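Local coordinates for protein endo-beta-mannanase (Rhizomucor miehei, PDB 4QP0) that probably hydrolyses internal beta-1,4-mannosidic linkages in mannans, galactomannans and glucomannans, at residues 79-82 against 83-86; 152-155 against 156-159; 268-271 against 272-276; 278-281 against 282-286. One frame throughout, in Å; residues are numbered along the deposited sequence.

In the fold
The four contacts are local turns of a TIM-barrel glycosidase, two in loops and two in one helix. Contact 1, partly buried, leads from strand 75-78 into helix 87-98; contact 2, at the surface, follows helix 136-151. Their centres lie 13 Å apart, and they meet where Leu86 packs on Arg152 and Asp80 makes a long, weak ion pair with it. In both, asparagine side chains bind backbone N-H groups. Contacts 3 and 4, also partly buried, are successive portions of helix 270-284, on the far side of the barrel from contact 1. There the i to i+4 backbone ladder dominates, with paired tryptophans in contact 3 and mostly alanines in contact 4.

Contact 1: 79-82 against 83-86; sequences NDNS and DTGL
In the loop that carries the chain from strand 75-78 into helix 87-98, Asn81 extends its amide forward to the backbone N-H groups of Asp83 and Thr84. Its CG stands opposite the backbone N (chi1 -174°), and OD1 thereby receives both. Thr84 N lies in the carbonyl plane on a lone pair, 2.8 Å from Asn81 OD1. Asp83 N, 2.7 Å from the same Asn81 OD1, comes instead from above that plane, 43° out of it. The bond to Asp83 makes this an Asx turn, and a second one precedes it, where Asn79 OD1 accepts from Asn81 N at 3.0 Å. The other end of the Asn79 amide crosses to the far limb of the loop: Asn79 ND2 meets Thr84 OG1 at 2.9 Å, nearly straight and within the amide plane. One water joins Asn79 OD1 to Thr84 OG1, while Trp65 O is a further partner of Asn79 ND2, so both ends of this buried amide are held and its rotation is fixed. The backbone closes the loop too: Leu86 N binds Asn79 O at 3.1 Å, and Leu86 CG rests 3.5 Å from Asn79 O. Asp80 OD1 is hydrogen-bonded to His148 of helix 136-151.

Contact 2: 152-155 against 156-159; sequences RENS and LTGV
With CG swung away from the backbone N (chi1 -167°), Asn154 carries its amide forward to the N-H groups of Leu156 and Thr157, while Thr157 chi1 of 61° turns OG1 back toward that amide. The result is an Asx turn in the loop that leaves helix 136-151 and returns to strand 167-171 of the TIM barrel. Leu156 N approaches Asn154 OD1 at 2.9 Å, in the carbonyl plane; Thr157 N reaches the same oxygen only weakly. Thr157 OG1 sits against the amide carbon, 3.1 Å from Asn154 CG, a close contact without a hydrogen bond to the amide.

The backbone carbonyl of Asn154 is gripped as well. Thr157 N binds Asn154 O at 3.2 Å, closing a type I beta turn over Ser155 and Leu156, and Gly158 N binds the same Asn154 O at 2.7 Å. Gly158 then takes a positive phi (78°), which turns the chain so that Val159 O accepts from Asn154 N at 2.9 Å. On the side facing helix 87-98, Asp90 accepts from Arg152 in a salt bridge and from Ser155 N, and Asn154 packs on Ile93. At the outer edge the extended Glu153 chain passes the turn alongside its backbone, with Glu153 CG 3.4 Å from Gly158 O.

Contact 3: 268-271 against 272-276; sequences SSWS and VQWIK
The shortest sound polar bond runs from Trp274 N to Trp270 O, 2.8 Å but bent to 132° at the hydrogen. It belongs to the first turn of helix 270-284, with straighter i to i+4 bonds from Gln273 N to Ser269 O (3.0 Å) and from Ile275 N to Ser271 O (3.1 Å). One turn apart, the two tryptophans project from the same side of the helix. Each has CG opposite its backbone N (chi1 -170° for Trp270), and the indoles run side by side in the same direction. Their planes are inclined by only 15°, yet the rings are slid so far apart that they barely overlap; the six-membered ring of Trp270 and the five-membered ring of Trp274 have centroids 4.8 Å apart. The touch is made by Trp270 CH2, which lies over one face of Trp274 toward its rim, 3.6 Å from Trp274 CE3. On the adjoining flank of the helix, Ile275 CG1 rests 3.5 Å from Ser271 O. Both indole N-H groups are engaged beyond the helix: Trp270 NE1 by Asp230, Trp274 NE1 by His256 O. The ring of Trp274 also meets those of Tyr233 and His278 edge-to-face. Ser271 and Ile275 both pack on Leu257 of strand 253-257, while Trp309 of helix 299-315 meets Ser271, and Thr312 of that helix meets Val272 and Ile275.

Contact 4: 278-281 against 282-286; sequences HAAA and QADAD
Asp284 lies one turn beyond Ala280 at the end of helix 270-284, and its N-H donates to Ala280 O: Asp284 N to Ala280 O is 2.7 Å, the shortest of the four backbone bonds here. The carboxylate then folds back on the oxygen its own N-H has bound. With CG opposite the carbonyl carbon and beside the backbone N (chi1 -61°), Asp284 OD2 comes to 3.1 Å from Ala280 O, two acceptors facing without a hydrogen bond. Such a meeting, at the carbonyl end of a helix, might raise the affinity of the acid for a proton.

The same i to i+4 ladder continues on both flanks. Gln282 N binds His278 O at 3.0 Å, and Ala283 N binds Ala279 O at 3.1 Å. In the final rung, Ala285 N meets Ala281 O at 3.0 Å; Ala285 is the first residue to leave helical geometry. The methyl groups add little more than close backbone packing, with Ala285 CB 3.5 Å from Ala281 O.

Further out, the extended side chain of Gln282 reaches beyond the helix. Its amide is buried and satisfied at both ends: NE2 donates to Asp317 O, while OE1 accepts from Ala319 N and from Val289 N at the start of the next strand. Ala281 packs on Phe241 of helix 241-245, and the ring of His278, one turn before Gln282, stacks with those of Phe255 and Phe223. The turn thus closes the helix of the beta-alpha-beta unit formed by strand 253-257, helix 270-284 and strand 289-294, the repeated crossover of a TIM barrel.

Contact 1: 79-82 against 83-86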
# COMPACT_ATOMS: atom_id res chain seq x y z
N ASN A 79 8.63 16.16 10.76
CA ASN A 79 9.83 15.76 11.48
C ASN A 79 10.96 15.24 10.61
O ASN A 79 10.93 14.10 10.15
CB ASN A 79 9.48 14.71 12.54
CG ASN A 79 10.65 14.37 13.45
OD1 ASN A 79 11.61 15.14 13.56
ND2 ASN A 79 10.58 13.21 14.10
N ASP A 80 11.98 16.08 10.41
CA ASP A 80 13.15 15.71 9.61
C ASP A 80 14.26 15.05 10.43
O ASP A 80 15.33 14.77 9.90
CB ASP A 80 13.72 16.94 8.90
CG ASP A 80 12.76 17.52 7.85
OD1 ASP A 80 12.29 16.77 6.97
OD2 ASP A 80 12.51 18.74 7.91
N ASN A 81 14.01 14.81 11.72
CA ASN A 81 15.04 14.23 12.60
C ASN A 81 15.60 12.90 12.09
O ASN A 81 14.88 12.08 11.53
CB ASN A 81 14.53 14.06 14.03
CG ASN A 81 15.61 13.61 14.99
OD1 ASN A 81 15.79 12.42 15.24
ND2 ASN A 81 16.36 14.56 15.52
N SER A 82 16.90 12.71 12.30
CA SER A 82 17.61 11.52 11.89
C SER A 82 17.10 10.25 12.57
O SER A 82 17.01 9.20 11.94
CB SER A 82 19.11 11.69 12.17
OG SER A 82 19.66 12.78 11.45
N ASP A 83 16.75 10.36 13.85
CA ASP A 83 16.46 9.20 14.70
C ASP A 83 14.99 9.03 15.03
O ASP A 83 14.53 7.91 15.30
CB ASP A 83 17.25 9.28 16.00
CG ASP A 83 18.74 9.42 15.77
OD1 ASP A 83 19.35 8.46 15.23
OD2 ASP A 83 19.29 10.48 16.13
N THR A 84 14.25 10.13 15.05
CA THR A 84 12.84 10.09 15.42
C THR A 84 11.94 10.28 14.19
O THR A 84 10.75 9.95 14.24
CB THR A 84 12.47 11.12 16.51
OG1 THR A 84 12.58 12.44 15.99
CG2 THR A 84 13.38 10.97 17.74
N GLY A 85 12.51 10.79 13.10
CA GLY A 85 11.73 11.10 11.91
C GLY A 85 12.16 10.47 10.60
O GLY A 85 12.59 9.31 10.55
N LEU A 86 12.05 11.27 9.54
CA LEU A 86 12.22 10.84 8.15
C LEU A 86 13.59 10.27 7.81
O LEU A 86 13.73 9.57 6.80
CB LEU A 86 11.87 11.99 7.19
CG LEU A 86 10.38 12.33 7.14
CD1 LEU A 86 10.13 13.63 6.38
CD2 LEU A 86 9.58 11.18 6.53
O HOH W 1 12.37 15.37 16.37

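Contact 2: 152-155 against 156-159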
# COMPACT_ATOMS: atom_id res chain seq x y z
N ARG A 152 12.33 15.56 -0.46
CA ARG A 152 13.39 15.29 0.51
C ARG A 152 14.63 14.70 -0.15
O ARG A 152 14.53 13.77 -0.94
CB ARG A 152 12.89 14.35 1.61
CG ARG A 152 13.86 14.27 2.78
CD ARG A 152 13.53 13.17 3.78
NE ARG A 152 14.69 12.83 4.60
CZ ARG A 152 15.15 13.56 5.62
NH1 ARG A 152 14.55 14.70 5.96
NH2 ARG A 152 16.21 13.16 6.30
N GLU A 153 15.79 15.27 0.18
CA GLU A 153 17.06 14.63 -0.16
C GLU A 153 17.36 13.53 0.86
O GLU A 153 17.18 13.72 2.07
CB GLU A 153 18.19 15.66 -0.16
CG GLU A 153 19.53 15.12 -0.67
CD GLU A 153 20.66 16.12 -0.51
OE1 GLU A 153 21.07 16.40 0.64
OE2 GLU A 153 21.16 16.61 -1.55
N ASN A 154 17.83 12.39 0.37
CA ASN A 154 18.23 11.30 1.25
C ASN A 154 19.50 11.73 1.96
O ASN A 154 20.54 11.91 1.31
CB ASN A 154 18.47 10.03 0.45
CG ASN A 154 18.57 8.79 1.32
OD1 ASN A 154 19.37 8.73 2.26
ND2 ASN A 154 17.75 7.80 1.02
N SER A 155 19.44 11.88 3.28
CA SER A 155 20.58 12.37 4.04
C SER A 155 21.76 11.38 4.10
O SER A 155 22.86 11.75 4.50
CB SER A 155 20.16 12.80 5.45
OG SER A 155 19.84 11.69 6.28
N LEU A 156 21.52 10.14 3.69
CA LEU A 156 22.59 9.14 3.63
C LEU A 156 23.13 8.88 2.22
O LEU A 156 24.24 8.36 2.09
CB LEU A 156 22.13 7.83 4.29
CG LEU A 156 21.61 7.96 5.74
CD1 LEU A 156 20.84 6.71 6.15
CD2 LEU A 156 22.70 8.30 6.76
N THR A 157 22.38 9.24 1.19
CA THR A 157 22.79 8.94 -0.20
C THR A 157 22.70 10.11 -1.17
O THR A 157 23.13 10.00 -2.33
CB THR A 157 22.01 7.75 -0.81
OG1 THR A 157 20.61 8.06 -0.84
CG2 THR A 157 22.24 6.46 -0.01
N GLY A 158 22.12 11.22 -0.72
CA GLY A 158 22.09 12.45 -1.52
C GLY A 158 21.06 12.50 -2.63
O GLY A 158 20.94 13.51 -3.34
N VAL A 159 20.31 11.40 -2.79
CA VAL A 159 19.29 11.27 -3.83
C VAL A 159 17.93 11.73 -3.32
O VAL A 159 17.46 11.28 -2.27
CB VAL A 159 19.18 9.80 -4.32
CG1 VAL A 159 18.32 9.72 -5.58
CG2 VAL A 159 20.56 9.20 -4.60

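Contact 3: 268-271 against 272-276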
# COMPACT_ATOMS: atom_id res chain seq x y z
N SER A 268 -14.37 -21.40 0.64
CA SER A 268 -15.26 -21.27 -0.53
C SER A 268 -14.58 -20.74 -1.80
O SER A 268 -13.35 -20.69 -1.89
CB SER A 268 -16.47 -20.39 -0.16
OG SER A 268 -16.08 -19.04 0.03
N SER A 269 -15.40 -20.36 -2.78
CA SER A 269 -14.89 -19.87 -4.07
C SER A 269 -14.81 -18.33 -4.21
O SER A 269 -14.34 -17.83 -5.24
CB SER A 269 -15.72 -20.45 -5.22
OG SER A 269 -17.10 -20.29 -4.97
N TRP A 270 -15.26 -17.59 -3.20
CA TRP A 270 -15.35 -16.13 -3.28
C TRP A 270 -14.01 -15.47 -3.50
O TRP A 270 -13.90 -14.51 -4.27
CB TRP A 270 -16.02 -15.55 -2.04
CG TRP A 270 -16.36 -14.08 -2.14
CD1 TRP A 270 -17.58 -13.51 -2.52
CD2 TRP A 270 -15.48 -12.93 -1.84
NE1 TRP A 270 -17.51 -12.13 -2.48
CE2 TRP A 270 -16.29 -11.72 -2.08
CE3 TRP A 270 -14.16 -12.79 -1.42
CZ2 TRP A 270 -15.77 -10.45 -1.90
CZ3 TRP A 270 -13.65 -11.50 -1.24
CH2 TRP A 270 -14.44 -10.36 -1.48
N SER A 271 -12.99 -16.00 -2.84
CA SER A 271 -11.65 -15.42 -2.87
C SER A 271 -10.96 -15.63 -4.20
O SER A 271 -10.35 -14.70 -4.73
CB SER A 271 -10.80 -15.99 -1.73
OG SER A 271 -11.22 -15.48 -0.47
N VAL A 272 -11.04 -16.84 -4.74
CA VAL A 272 -10.52 -17.11 -6.07
C VAL A 272 -11.26 -16.24 -7.07
O VAL A 272 -10.63 -15.61 -7.92
CB VAL A 272 -10.69 -18.59 -6.46
CG1 VAL A 272 -10.36 -18.78 -7.93
CG2 VAL A 272 -9.81 -19.48 -5.60
N GLN A 273 -12.58 -16.20 -6.99
CA GLN A 273 -13.37 -15.33 -7.86
C GLN A 273 -12.96 -13.86 -7.74
O GLN A 273 -12.98 -13.12 -8.72
CB GLN A 273 -14.87 -15.49 -7.59
CG GLN A 273 -15.76 -14.70 -8.54
CD GLN A 273 -15.95 -15.40 -9.87
OE1 GLN A 273 -16.68 -16.39 -9.96
NE2 GLN A 273 -15.31 -14.89 -10.92
N TRP A 274 -12.56 -13.45 -6.54
CA TRP A 274 -12.14 -12.07 -6.26
C TRP A 274 -10.88 -11.69 -7.00
O TRP A 274 -10.79 -10.58 -7.56
CB TRP A 274 -11.94 -11.92 -4.76
CG TRP A 274 -11.54 -10.55 -4.25
CD1 TRP A 274 -10.35 -10.20 -3.61
CD2 TRP A 274 -12.33 -9.31 -4.27
NE1 TRP A 274 -10.35 -8.87 -3.26
CE2 TRP A 274 -11.51 -8.28 -3.62
CE3 TRP A 274 -13.59 -8.97 -4.74
CZ2 TRP A 274 -11.94 -6.97 -3.47
CZ3 TRP A 274 -14.02 -7.64 -4.57
CH2 TRP A 274 -13.21 -6.67 -3.96
N ILE A 275 -9.90 -12.61 -7.01
CA ILE A 275 -8.64 -12.42 -7.74
C ILE A 275 -8.92 -12.37 -9.25
O ILE A 275 -8.56 -11.39 -9.91
CB ILE A 275 -7.61 -13.55 -7.43
CG1 ILE A 275 -7.23 -13.53 -5.95
CG2 ILE A 275 -6.36 -13.41 -8.30
CD1 ILE A 275 -6.78 -14.87 -5.41
N LYS A 276 -9.55 -13.42 -9.77
CA LYS A 276 -9.93 -13.50 -11.18
C LYS A 276 -10.60 -12.19 -11.64
O LYS A 276 -10.27 -11.66 -12.70
CB LYS A 276 -10.87 -14.69 -11.43
CG LYS A 276 -10.21 -16.05 -11.35
CD LYS A 276 -11.22 -17.17 -11.18
CE LYS A 276 -11.65 -17.80 -12.50
NZ LYS A 276 -12.85 -17.14 -13.08

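Contact 4: 278-281 against 282-286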
# COMPACT_ATOMS: atom_id res chain seq x y z
N HIS A 278 -10.29 -9.15 -10.44
CA HIS A 278 -9.30 -8.09 -10.57
C HIS A 278 -8.30 -8.33 -11.68
O HIS A 278 -7.87 -7.37 -12.33
CB HIS A 278 -8.61 -7.82 -9.24
CG HIS A 278 -9.54 -7.27 -8.18
ND1 HIS A 278 -9.68 -5.96 -7.95
CD2 HIS A 278 -10.41 -7.92 -7.31
CE1 HIS A 278 -10.59 -5.78 -6.97
NE2 HIS A 278 -11.03 -6.98 -6.58
N ALA A 279 -7.94 -9.59 -11.93
CA ALA A 279 -7.11 -9.94 -13.09
C ALA A 279 -7.80 -9.62 -14.40
O ALA A 279 -7.15 -9.31 -15.39
CB ALA A 279 -6.71 -11.41 -13.05
N ALA A 280 -9.13 -9.72 -14.40
CA ALA A 280 -9.94 -9.35 -15.56
C ALA A 280 -9.94 -7.84 -15.76
O ALA A 280 -9.89 -7.36 -16.89
CB ALA A 280 -11.36 -9.87 -15.40
N ALA A 281 -9.99 -7.09 -14.66
CA ALA A 281 -10.00 -5.62 -14.75
C ALA A 281 -8.65 -5.12 -15.25
O ALA A 281 -8.60 -4.10 -15.93
CB ALA A 281 -10.35 -5.00 -13.40
N GLN A 282 -7.59 -5.86 -14.93
CA GLN A 282 -6.24 -5.63 -15.48
C GLN A 282 -6.22 -5.88 -16.98
O GLN A 282 -5.58 -5.12 -17.73
CB GLN A 282 -5.22 -6.56 -14.81
CG GLN A 282 -3.80 -6.44 -15.35
CD GLN A 282 -2.85 -7.47 -14.75
OE1 GLN A 282 -2.41 -7.34 -13.60
NE2 GLN A 282 -2.52 -8.48 -15.54
N ALA A 283 -6.88 -6.95 -17.42
CA ALA A 283 -6.95 -7.28 -18.84
C ALA A 283 -7.88 -6.35 -19.63
O ALA A 283 -7.60 -6.04 -20.78
CB ALA A 283 -7.35 -8.73 -19.04
N ASP A 284 -8.97 -5.91 -19.02
CA ASP A 284 -10.01 -5.15 -19.72
C ASP A 284 -9.70 -3.65 -19.80
O ASP A 284 -10.10 -2.97 -20.75
CB ASP A 284 -11.39 -5.42 -19.11
CG ASP A 284 -11.79 -6.89 -19.19
OD1 ASP A 284 -11.26 -7.59 -20.08
OD2 ASP A 284 -12.62 -7.35 -18.37
N ALA A 285 -9.03 -3.14 -18.78
CA ALA A 285 -8.31 -1.89 -18.91
C ALA A 285 -6.90 -2.35 -19.23
O ALA A 285 -6.62 -3.54 -19.16
CB ALA A 285 -8.36 -1.08 -17.62
N ASP A 286 -6.01 -1.47 -19.61
CA ASP A 286 -4.69 -1.96 -19.99
C ASP A 286 -3.64 -1.50 -18.98
O ASP A 286 -2.64 -0.90 -19.35
CB ASP A 286 -4.36 -1.54 -21.42
CG ASP A 286 -3.66 -2.63 -22.21
OD1 ASP A 286 -3.54 -3.76 -21.68
OD2 ASP A 286 -3.24 -2.35 -23.36